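Local coordinates for protein putative citrate lyase (Ralstonia eutropha, PDB 3QQW) that probably acts as a magnesium-dependent lyase of the citrate lyase family, possibly cleaving (S)-citramalyl-CoA, on a TIM-barrel scaffold, at residues 87-90 against 96-99; 103-106 against 111-114; 128-133 against 165-170; 186-191 against 202-207; 252-255 against 259-262. All blocks are in the same frame, centred on the assembly; numbering follows the deposited sequence.

Interaction 1: 87-90 against 96-99; sequences ARIH and AWRQ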
# COMPACT_ATOMS: atom_id res chain seq x y z
N ALA C 87 -29.50 3.62 10.45
CA ALA C 87 -29.18 4.65 11.44
C ALA C 87 -27.70 4.68 11.75
O ALA C 87 -27.07 3.64 11.86
CB ALA C 87 -29.96 4.41 12.72
N ARG C 88 -27.16 5.87 11.94
CA ARG C 88 -25.78 6.01 12.39
C ARG C 88 -25.85 6.27 13.87
O ARG C 88 -26.40 7.28 14.29
CB ARG C 88 -24.97 7.10 11.65
CG ARG C 88 -23.62 7.32 12.35
CD ARG C 88 -22.54 8.06 11.62
NE ARG C 88 -22.93 9.40 11.19
CZ ARG C 88 -22.17 10.19 10.43
NH1 ARG C 88 -20.94 9.82 10.08
NH2 ARG C 88 -22.62 11.39 10.05
N ILE C 89 -25.32 5.35 14.67
CA ILE C 89 -25.25 5.46 16.12
C ILE C 89 -23.98 6.24 16.47
O ILE C 89 -23.21 6.54 15.59
CB ILE C 89 -25.28 4.02 16.73
CG1 ILE C 89 -23.99 3.20 16.34
CG2 ILE C 89 -26.59 3.29 16.29
CD1 ILE C 89 -23.76 1.90 17.09
N HIS C 90 -23.76 6.53 17.73
CA HIS C 90 -22.57 7.20 18.22
C HIS C 90 -21.34 6.25 18.18
O HIS C 90 -21.51 5.03 18.09
CB HIS C 90 -22.82 7.72 19.66
CG HIS C 90 -23.76 8.90 19.70
ND1 HIS C 90 -25.14 8.73 19.78
CD2 HIS C 90 -23.49 10.22 19.62
CE1 HIS C 90 -25.65 9.95 19.79
NE2 HIS C 90 -24.69 10.87 19.70
N ALA C 96 -23.31 6.86 24.72
CA ALA C 96 -24.68 6.58 24.27
C ALA C 96 -24.78 5.51 23.17
O ALA C 96 -25.91 5.18 22.80
CB ALA C 96 -25.33 7.88 23.79
N TRP C 97 -23.67 4.94 22.69
CA TRP C 97 -23.75 4.01 21.55
C TRP C 97 -24.62 2.76 21.83
O TRP C 97 -25.41 2.40 20.97
CB TRP C 97 -22.36 3.62 20.97
CG TRP C 97 -21.57 2.56 21.69
CD1 TRP C 97 -20.50 2.77 22.51
CD2 TRP C 97 -21.68 1.13 21.53
NE1 TRP C 97 -19.96 1.56 22.90
CE2 TRP C 97 -20.68 0.54 22.32
CE3 TRP C 97 -22.57 0.29 20.82
CZ2 TRP C 97 -20.52 -0.85 22.44
CZ3 TRP C 97 -22.43 -1.09 20.96
CH2 TRP C 97 -21.42 -1.65 21.76
N ARG C 98 -24.50 2.14 23.02
CA ARG C 98 -25.29 0.95 23.39
C ARG C 98 -26.76 1.30 23.50
O ARG C 98 -27.61 0.56 23.01
CB ARG C 98 -24.78 0.35 24.71
CG ARG C 98 -23.49 -0.40 24.55
CD ARG C 98 -23.06 -0.98 25.87
NE ARG C 98 -22.17 -2.12 25.67
CZ ARG C 98 -20.85 -2.06 25.72
NH1 ARG C 98 -20.24 -0.90 25.99
NH2 ARG C 98 -20.12 -3.15 25.51
N GLN C 99 -27.06 2.46 24.12
CA GLN C 99 -28.41 3.01 24.27
C GLN C 99 -29.03 3.26 22.89
O GLN C 99 -30.19 2.92 22.70
CB GLN C 99 -28.37 4.29 25.11
CG GLN C 99 -29.74 4.88 25.40
CD GLN C 99 -29.63 6.13 26.23
OE1 GLN C 99 -29.47 7.23 25.69
NE2 GLN C 99 -29.68 5.97 27.54

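Interaction 2: 103-106 against 111-114; sequences IIVN and RLAY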
# COMPACT_ATOMS: atom_id res chain seq x y z
N ILE C 103 -32.42 1.29 21.78
CA ILE C 103 -33.60 2.04 21.35
C ILE C 103 -33.96 1.78 19.88
O ILE C 103 -35.12 1.50 19.59
CB ILE C 103 -33.44 3.57 21.62
CG1 ILE C 103 -33.33 3.86 23.15
CG2 ILE C 103 -34.58 4.36 21.00
CD1 ILE C 103 -32.81 5.27 23.46
N ILE C 104 -32.97 1.88 18.97
CA ILE C 104 -33.23 1.73 17.54
C ILE C 104 -33.55 0.27 17.17
O ILE C 104 -34.54 0.04 16.48
CB ILE C 104 -32.10 2.35 16.68
CG1 ILE C 104 -32.03 3.87 16.95
CG2 ILE C 104 -32.35 2.09 15.17
CD1 ILE C 104 -30.73 4.55 16.54
N VAL C 105 -32.79 -0.71 17.63
CA VAL C 105 -33.06 -2.09 17.26
C VAL C 105 -34.41 -2.54 17.82
O VAL C 105 -35.23 -3.05 17.05
CB VAL C 105 -31.90 -3.07 17.61
CG1 VAL C 105 -32.32 -4.51 17.33
CG2 VAL C 105 -30.63 -2.72 16.81
N ASN C 106 -34.68 -2.28 19.11
CA ASN C 106 -35.95 -2.68 19.71
C ASN C 106 -37.14 -1.90 19.17
O ASN C 106 -38.26 -2.42 19.16
CB ASN C 106 -35.90 -2.59 21.23
CG ASN C 106 -34.96 -3.60 21.84
OD1 ASN C 106 -35.06 -4.80 21.60
ND2 ASN C 106 -34.03 -3.14 22.66
N ARG C 111 -37.82 -3.12 10.69
CA ARG C 111 -37.62 -2.46 9.40
C ARG C 111 -36.21 -1.87 9.26
O ARG C 111 -35.85 -1.47 8.15
CB ARG C 111 -38.69 -1.37 9.18
CG ARG C 111 -40.13 -1.96 9.11
CD ARG C 111 -41.19 -0.94 8.71
NE ARG C 111 -41.18 -0.43 7.34
CZ ARG C 111 -40.80 -1.10 6.24
NH1 ARG C 111 -40.33 -2.34 6.33
NH2 ARG C 111 -40.89 -0.52 5.05
N LEU C 112 -35.38 -1.90 10.32
CA LEU C 112 -34.01 -1.36 10.31
C LEU C 112 -33.17 -2.01 9.22
O LEU C 112 -33.00 -3.22 9.22
CB LEU C 112 -33.37 -1.53 11.69
CG LEU C 112 -31.99 -0.86 11.93
CD1 LEU C 112 -32.03 0.66 11.76
CD2 LEU C 112 -31.49 -1.22 13.29
N ALA C 113 -32.69 -1.19 8.26
CA ALA C 113 -31.93 -1.69 7.11
C ALA C 113 -30.47 -2.00 7.48
O ALA C 113 -29.91 -2.98 6.97
CB ALA C 113 -31.97 -0.67 5.98
N TYR C 114 -29.87 -1.18 8.35
CA TYR C 114 -28.47 -1.29 8.78
C TYR C 114 -28.16 -0.33 9.92
O TYR C 114 -28.92 0.62 10.17
CB TYR C 114 -27.49 -1.01 7.61
CG TYR C 114 -27.73 0.31 6.92
CD1 TYR C 114 -27.13 1.48 7.39
CD2 TYR C 114 -28.56 0.39 5.81
CE1 TYR C 114 -27.37 2.71 6.78
CE2 TYR C 114 -28.82 1.62 5.20
CZ TYR C 114 -28.23 2.77 5.69
OH TYR C 114 -28.46 3.97 5.06

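Interaction 3: 128-133 against 165-170; sequences EVIRYI and AELPNI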
# COMPACT_ATOMS: atom_id res chain seq x y z
N GLU C 128 -16.84 -5.58 19.06
CA GLU C 128 -17.64 -5.39 20.28
C GLU C 128 -19.02 -4.83 19.96
O GLU C 128 -20.02 -5.31 20.50
CB GLU C 128 -16.90 -4.45 21.25
CG GLU C 128 -17.56 -4.19 22.61
CD GLU C 128 -17.05 -2.98 23.38
OE1 GLU C 128 -16.44 -2.08 22.77
OE2 GLU C 128 -17.30 -2.93 24.60
N VAL C 129 -19.07 -3.84 19.05
CA VAL C 129 -20.29 -3.16 18.64
C VAL C 129 -21.15 -4.14 17.85
O VAL C 129 -22.36 -4.21 18.09
CB VAL C 129 -19.96 -1.85 17.83
CG1 VAL C 129 -21.22 -1.20 17.31
CG2 VAL C 129 -19.16 -0.86 18.68
N ILE C 130 -20.54 -4.93 16.94
CA ILE C 130 -21.25 -5.91 16.10
C ILE C 130 -21.89 -7.01 16.97
O ILE C 130 -23.07 -7.37 16.77
CB ILE C 130 -20.32 -6.49 15.01
CG1 ILE C 130 -20.08 -5.46 13.92
CG2 ILE C 130 -20.87 -7.81 14.43
CD1 ILE C 130 -18.89 -5.82 13.09
N ARG C 131 -21.11 -7.50 17.95
CA ARG C 131 -21.53 -8.51 18.91
C ARG C 131 -22.73 -7.98 19.73
O ARG C 131 -23.69 -8.71 19.97
CB ARG C 131 -20.33 -8.85 19.81
CG ARG C 131 -20.50 -9.97 20.82
CD ARG C 131 -19.13 -10.40 21.35
NE ARG C 131 -18.49 -9.42 22.24
CZ ARG C 131 -17.35 -8.78 21.98
NH1 ARG C 131 -16.69 -9.01 20.86
NH2 ARG C 131 -16.87 -7.90 22.85
N TYR C 132 -22.67 -6.69 20.14
CA TYR C 132 -23.72 -6.07 20.94
C TYR C 132 -25.00 -5.92 20.11
O TYR C 132 -26.06 -6.26 20.61
CB TYR C 132 -23.26 -4.72 21.53
CG TYR C 132 -24.27 -4.17 22.52
CD1 TYR C 132 -24.37 -4.70 23.81
CD2 TYR C 132 -25.19 -3.19 22.15
CE1 TYR C 132 -25.34 -4.25 24.70
CE2 TYR C 132 -26.15 -2.72 23.04
CZ TYR C 132 -26.23 -3.26 24.31
OH TYR C 132 -27.18 -2.81 25.18
N ILE C 133 -24.89 -5.44 18.86
CA ILE C 133 -26.01 -5.30 17.90
C ILE C 133 -26.67 -6.67 17.70
O ILE C 133 -27.88 -6.75 17.79
CB ILE C 133 -25.55 -4.66 16.55
CG1 ILE C 133 -25.05 -3.21 16.74
CG2 ILE C 133 -26.64 -4.70 15.49
CD1 ILE C 133 -24.21 -2.66 15.56
N ALA C 165 -12.77 -5.93 7.95
CA ALA C 165 -13.48 -6.48 6.80
C ALA C 165 -13.83 -7.98 6.96
O ALA C 165 -14.74 -8.48 6.29
CB ALA C 165 -12.67 -6.28 5.54
N GLU C 166 -13.17 -8.69 7.87
CA GLU C 166 -13.44 -10.09 8.11
C GLU C 166 -14.52 -10.31 9.16
O GLU C 166 -14.96 -11.45 9.32
CB GLU C 166 -12.13 -10.79 8.54
CG GLU C 166 -11.25 -11.08 7.34
CD GLU C 166 -10.70 -12.48 7.29
OE1 GLU C 166 -11.26 -13.36 7.99
OE2 GLU C 166 -9.80 -12.72 6.46
N LEU C 167 -14.94 -9.23 9.86
CA LEU C 167 -15.93 -9.32 10.91
C LEU C 167 -17.32 -9.63 10.34
O LEU C 167 -17.59 -9.28 9.19
CB LEU C 167 -15.96 -8.04 11.76
CG LEU C 167 -14.69 -7.81 12.60
CD1 LEU C 167 -14.71 -6.43 13.21
CD2 LEU C 167 -14.55 -8.88 13.68
N PRO C 168 -18.18 -10.34 11.10
CA PRO C 168 -19.50 -10.73 10.56
C PRO C 168 -20.49 -9.58 10.40
O PRO C 168 -20.47 -8.61 11.16
CB PRO C 168 -20.03 -11.73 11.61
CG PRO C 168 -19.36 -11.35 12.89
CD PRO C 168 -17.98 -10.90 12.46
N ASN C 169 -21.41 -9.76 9.44
CA ASN C 169 -22.53 -8.87 9.15
C ASN C 169 -22.15 -7.49 8.64
O ASN C 169 -23.01 -6.63 8.58
CB ASN C 169 -23.49 -8.75 10.34
CG ASN C 169 -23.90 -10.09 10.90
OD1 ASN C 169 -24.08 -11.07 10.17
ND2 ASN C 169 -23.99 -10.18 12.21
N ILE C 170 -20.91 -7.27 8.20
CA ILE C 170 -20.53 -5.99 7.59
C ILE C 170 -20.88 -6.10 6.12
O ILE C 170 -20.55 -7.09 5.45
CB ILE C 170 -19.04 -5.61 7.83
CG1 ILE C 170 -18.75 -5.47 9.35
CG2 ILE C 170 -18.63 -4.31 7.06
CD1 ILE C 170 -17.28 -5.27 9.67

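Interaction 4: 186-191 against 202-207; sequences GAIPAA and ALLVRA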
# COMPACT_ATOMS: atom_id res chain seq x y z
N GLY C 186 -2.47 18.01 11.41
CA GLY C 186 -2.27 19.02 10.38
C GLY C 186 -1.35 18.66 9.23
O GLY C 186 -1.03 19.55 8.43
N ALA C 187 -0.90 17.38 9.10
CA ALA C 187 0.03 16.98 8.03
C ALA C 187 -0.64 16.89 6.67
O ALA C 187 0.03 16.95 5.63
CB ALA C 187 0.70 15.66 8.36
N ILE C 188 -1.98 16.69 6.68
CA ILE C 188 -2.78 16.67 5.45
C ILE C 188 -3.44 18.05 5.36
O ILE C 188 -4.22 18.39 6.26
CB ILE C 188 -3.78 15.50 5.38
CG1 ILE C 188 -3.05 14.13 5.44
CG2 ILE C 188 -4.64 15.63 4.11
CD1 ILE C 188 -3.96 12.90 5.53
N PRO C 189 -3.09 18.87 4.35
CA PRO C 189 -3.69 20.23 4.27
C PRO C 189 -5.18 20.18 3.92
O PRO C 189 -5.66 19.16 3.43
CB PRO C 189 -2.88 20.92 3.18
CG PRO C 189 -2.27 19.83 2.36
CD PRO C 189 -2.16 18.61 3.23
N ALA C 190 -5.90 21.28 4.19
CA ALA C 190 -7.34 21.44 3.96
C ALA C 190 -7.71 21.27 2.48
O ALA C 190 -8.77 20.70 2.19
CB ALA C 190 -7.80 22.80 4.45
N ALA C 191 -6.82 21.71 1.57
CA ALA C 191 -6.99 21.60 0.11
C ALA C 191 -7.15 20.14 -0.37
O ALA C 191 -7.73 19.89 -1.44
CB ALA C 191 -5.82 22.24 -0.60
N ALA C 202 -1.05 11.40 -1.46
CA ALA C 202 -0.48 10.07 -1.24
C ALA C 202 -1.11 9.32 -0.06
O ALA C 202 -1.39 8.13 -0.20
CB ALA C 202 1.02 10.18 -1.03
N LEU C 203 -1.39 10.02 1.07
CA LEU C 203 -1.98 9.39 2.24
C LEU C 203 -3.45 9.06 2.02
O LEU C 203 -3.94 8.07 2.57
CB LEU C 203 -1.81 10.26 3.49
CG LEU C 203 -0.36 10.51 3.98
CD1 LEU C 203 -0.38 11.30 5.25
CD2 LEU C 203 0.42 9.22 4.16
N LEU C 204 -4.15 9.88 1.21
CA LEU C 204 -5.57 9.69 0.94
C LEU C 204 -5.77 8.61 -0.10
O LEU C 204 -6.64 7.76 0.07
CB LEU C 204 -6.21 11.03 0.55
CG LEU C 204 -6.11 12.10 1.66
CD1 LEU C 204 -6.75 13.38 1.23
CD2 LEU C 204 -6.74 11.59 2.98
N VAL C 205 -4.89 8.57 -1.12
CA VAL C 205 -4.91 7.53 -2.16
C VAL C 205 -4.71 6.19 -1.48
O VAL C 205 -5.48 5.28 -1.71
CB VAL C 205 -3.85 7.77 -3.29
CG1 VAL C 205 -3.79 6.60 -4.26
CG2 VAL C 205 -4.16 9.05 -4.06
N ARG C 206 -3.70 6.12 -0.59
CA ARG C 206 -3.31 4.95 0.18
C ARG C 206 -4.46 4.47 1.05
O ARG C 206 -4.80 3.29 1.01
CB ARG C 206 -2.07 5.28 1.02
CG ARG C 206 -1.62 4.17 1.92
CD ARG C 206 -0.56 4.63 2.89
NE ARG C 206 -0.13 3.52 3.73
CZ ARG C 206 -0.76 3.12 4.83
NH1 ARG C 206 -1.84 3.77 5.26
NH2 ARG C 206 -0.29 2.10 5.53
N ALA C 207 -5.08 5.37 1.81
CA ALA C 207 -6.19 5.06 2.69
C ALA C 207 -7.41 4.56 1.90
O ALA C 207 -7.93 3.49 2.19
CB ALA C 207 -6.55 6.30 3.49

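Interaction 5: 252-255 against 259-262; sequences MWSI and QIQP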
# COMPACT_ATOMS: atom_id res chain seq x y z
N MSE C 252 -21.75 5.93 -2.49
CA MSE C 252 -21.30 7.23 -2.03
C MSE C 252 -22.37 7.88 -1.21
O MSE C 252 -23.55 7.82 -1.57
CB MSE C 252 -20.95 8.13 -3.22
CG MSE C 252 -20.16 9.35 -2.83
SE MSE C 252 -19.52 10.21 -4.40
CE MSE C 252 -19.47 12.04 -3.74
N TRP C 253 -21.95 8.56 -0.16
CA TRP C 253 -22.83 9.31 0.73
C TRP C 253 -23.36 10.57 0.07
O TRP C 253 -22.69 11.19 -0.77
CB TRP C 253 -22.08 9.68 2.01
CG TRP C 253 -21.85 8.56 2.97
CD1 TRP C 253 -21.95 7.22 2.73
CD2 TRP C 253 -21.46 8.69 4.35
NE1 TRP C 253 -21.67 6.51 3.87
CE2 TRP C 253 -21.38 7.39 4.89
CE3 TRP C 253 -21.26 9.79 5.21
CZ2 TRP C 253 -21.05 7.15 6.23
CZ3 TRP C 253 -20.94 9.55 6.54
CH2 TRP C 253 -20.80 8.24 7.03
N SER C 254 -24.54 11.00 0.50
CA SER C 254 -25.19 12.23 0.10
C SER C 254 -25.62 13.00 1.34
O SER C 254 -26.10 12.39 2.30
CB SER C 254 -26.40 11.92 -0.78
OG SER C 254 -27.22 13.06 -0.91
N ILE C 255 -25.46 14.32 1.33
CA ILE C 255 -25.88 15.17 2.45
C ILE C 255 -26.91 16.20 2.00
O ILE C 255 -27.47 16.91 2.82
CB ILE C 255 -24.70 15.84 3.20
CG1 ILE C 255 -23.68 16.48 2.23
CG2 ILE C 255 -24.09 14.84 4.19
CD1 ILE C 255 -22.66 17.45 2.86
N GLN C 259 -27.70 15.85 -4.65
CA GLN C 259 -26.54 14.96 -4.88
C GLN C 259 -26.94 13.53 -5.27
O GLN C 259 -26.12 12.84 -5.88
CB GLN C 259 -25.64 14.87 -3.63
CG GLN C 259 -25.16 16.21 -3.11
CD GLN C 259 -24.16 16.12 -2.01
OE1 GLN C 259 -24.31 15.37 -1.06
NE2 GLN C 259 -23.13 16.95 -2.08
N ILE C 260 -28.18 13.10 -4.94
CA ILE C 260 -28.67 11.73 -5.14
C ILE C 260 -28.60 11.29 -6.62
O ILE C 260 -27.85 10.35 -6.91
CB ILE C 260 -30.07 11.51 -4.52
CG1 ILE C 260 -30.01 11.75 -2.99
CG2 ILE C 260 -30.63 10.09 -4.86
CD1 ILE C 260 -31.31 11.82 -2.27
N GLN C 261 -29.38 11.93 -7.51
CA GLN C 261 -29.40 11.55 -8.92
C GLN C 261 -27.99 11.59 -9.55
O GLN C 261 -27.63 10.57 -10.13
CB GLN C 261 -30.42 12.38 -9.71
CG GLN C 261 -31.35 11.51 -10.57
CD GLN C 261 -32.31 10.64 -9.78
OE1 GLN C 261 -33.18 11.14 -9.07
NE2 GLN C 261 -32.15 9.34 -9.90
N PRO C 262 -27.13 12.63 -9.37
CA PRO C 262 -25.76 12.57 -9.96
C PRO C 262 -24.94 11.37 -9.45
O PRO C 262 -24.22 10.77 -10.24
CB PRO C 262 -25.12 13.89 -9.53
CG PRO C 262 -26.25 14.79 -9.26
CD PRO C 262 -27.36 13.94 -8.73
O HOH W 1 -22.17 13.58 -1.92

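Interaction 1: 87-90 against 96-99
The CA atoms of H90 and W97 stand 4.8 Å apart, so the chain that leaves strand 85-88 doubles back almost onto itself where helix 97-107 starts. At this closest point H90 O lies 3.3 Å from W97 CB. W97 places CG between its own backbone N and carbonyl carbon (chi1 80°), which carries the indole away from the 87-90 backbone to V129 and Y132 of helix 123-139. The long arm of I89 still reaches the benzo ring, with CD1 4.2 Å from W97 CE3, and this branched apolar residue suits the buried flank of the indole. The contact is the first connection of a beta-alpha-beta unit of the TIM barrel, in which strand 85-88 ends in R88, predicted to bind substrate, whose NH2 is salt-bridged to D54. H90 turns CG beside its backbone N (chi1 -72°), bringing its imidazole against the start of the helix; ND1 is 4.1 Å from A96 CB, a methyl small enough to approach the ring obliquely. The same ND1 is hydrogen-bonded to D100 OD2 in the first turn of the helix, and the imidazole stacks on H94.

Interaction 2: 103-106 against 111-114
L112 reaches from the loop back to helix 97-107 and lays its two methyl groups against I104 and V105. The backbones stay well apart, the nearest CA atoms being those of V105 and L112 at 7.1 Å, and only side chains touch. L112 holds CG anti to its backbone N (chi1 -173°), which swings the fork out toward the helix, and each prong then has its own work. L112 CD1 touches I104 CG2 at 3.7 Å. L112 CD2 touches two methyls at once, I104 CG2 and V105 CG2, each 3.9 Å away, in directions about a right angle apart. On I104 the longer branch, CG1, lies anti to the carbonyl carbon (chi1 -62°), and the short methyl CG2 is thereby the one presented to the leucine, while CD1 runs on to the strand and packs on A87 CB. The two chains cross at about a right angle, and the single gamma methyl of I104 touches both prongs of the leucine. The segments belong to the return half of a beta-alpha-beta unit of the TIM barrel: helix 97-107 ends, and the loop through L112 brings the chain into strand 115-117. On V105 the CG2 branch is the one that faces L112; it too meets the leucine at about a right angle. Beta-branched residues have few rotamers open to them in a helix, which suits them to a fixed apolar surface of this kind. L112 also packs on I75 of helix 64-76, and V105 on V136 of helix 123-139.

Interaction 3: 128-133 against 165-170
A type II beta turn from L167 to I170 leads into strand 170-175, and I130 of helix 123-139 rests its aliphatic chain against that turn. I130 is the sole residue of the helical segment to make the contact. Its CG1 lies anti to the carbonyl carbon (chi1 -74°), which sends CD1 out to touch both L167 and I170 and leaves CG2 facing P168. I130 CD1 is 3.9 Å from L167 CB and 3.8 Å from I170 CG1, and the isoleucine chains meet at about a right angle. I130 CG2 lies 3.4 Å from P168 O and 4.1 Å from P168 CG, so the methyl touches both the carbonyl and the ring of the proline. In the TIM barrel this turn sits at the N-terminal end of the sixth strand, away from the predicted ligand sites, and the helix is the one that follows the fourth strand, 115-117. The turn sequence fits its shape: P168 supplies the restricted phi of the second position, and N169 takes the positive phi (65°) of the third, which asparagine tolerates better than most residues. The backbone of N169 is hydrogen-bonded to that of V148, which ties the turn to the neighbouring strand 148-152. L167 also packs on V126 and A127, one helical turn before I130.

Interaction 4: 186-191 against 202-207
The backbone bond from A207 N to L203 O, 3.0 Å long, belongs to the first turns of helix 202-217, and from these turns L203 and L204 reach out to I188 of the preceding loop. No hydrogen bond joins the two segments; aliphatic carbons do all the touching. I188 sets CG1 anti to its carbonyl carbon (chi1 -60°), and the rest of the arm, extended through CD1, points at the helix. L203 crosses it at a slant: L203 CD1 is 3.9 Å from I188 CG1, and L203 CB is 4.0 Å from I188 CD1. L204 comes from the next helical position and places CD2 4.0 Å from I188 CD1, so the end methyl of the isoleucine touches two consecutive leucines. The CG1-CD1 arm of isoleucine, unbranched beyond CB, suits that position, and L204 and I188 share a further neighbour in V181 of helix 177-182. The second subunit lies alongside: its R244 donates to G186 O and A187 O, its F247 packs on L203, and its D210 forms a salt bridge with R206 NE. In TIM-barrel terms this is the long connection between the sixth and seventh strands, its loop after helix 177-182 folded back on helix 202-217, here at a subunit interface.

Interaction 5: 252-255 against 259-262
W253 begins the contact through its carbonyl: W253 O accepts a 2.7 Å bond from a water that also donates, weakly, to Q259 OE1. Its side chain leaves the backbone away from 259-262, and the indole gives NE1 to D174 OD1. S254, the last residue of the strand, turns the other way and faces Q259 and I260. With S254 OG anti to the backbone N, the hydroxyl lies 3.6 Å from Q259 CB and 3.7 Å from I260 CG1, a snug fit for so small a residue; its polar need is met by H27 ND1 on the first strand of the barrel. I255 then offers its backbone N to Q259 OE1 in a 2.9 Å hydrogen bond. The bond is nearly straight, with an N-H...O angle of 173°, and the donor sits 20° out of the carbonyl plane. I255 CG1 flanks Q259 OE1 at 3.5 Å, while its side chain also packs on V226 and L230. Glutamine suits the far side because its chain, extended beyond CG, is long enough to span from Q259 to the backbone just past the strand. Its NE2 donates to C227 O and N229 O in the loop after the seventh strand, 221-224. Those two acceptors identify the amide nitrogen and so fix the flip of the amide: OE1 can only accept, here from I255 N and weakly from the water and Y256 N. One buried side-chain amide thus probably ties the loop after the seventh strand to the first residue beyond the eighth.

Overall arrangement
Interactions 1 and 2 follow one another along the same beta-alpha-beta unit, their centres 11 Å apart, and A87 N probably bonds to Y114 O at 3.1 Å. Interaction 3 joins on through the next helix, where R98 NH2 makes a 3.0 Å salt bridge to E128 OE2. Interaction 5 is on the last strand of the same barrel, its centre 24 Å from that of interaction 1, yet the two meet at R88, a predicted substrate-binding residue: R88 NH1 is 3.4 Å from W253 CH2. Interaction 4, at the subunit interface, touches none of the others, the nearest being interaction 3, about 11 Å away between nearest atoms, although the side chain of L204 is about 10 Å from those of E153 and D179, the predicted magnesium ligands.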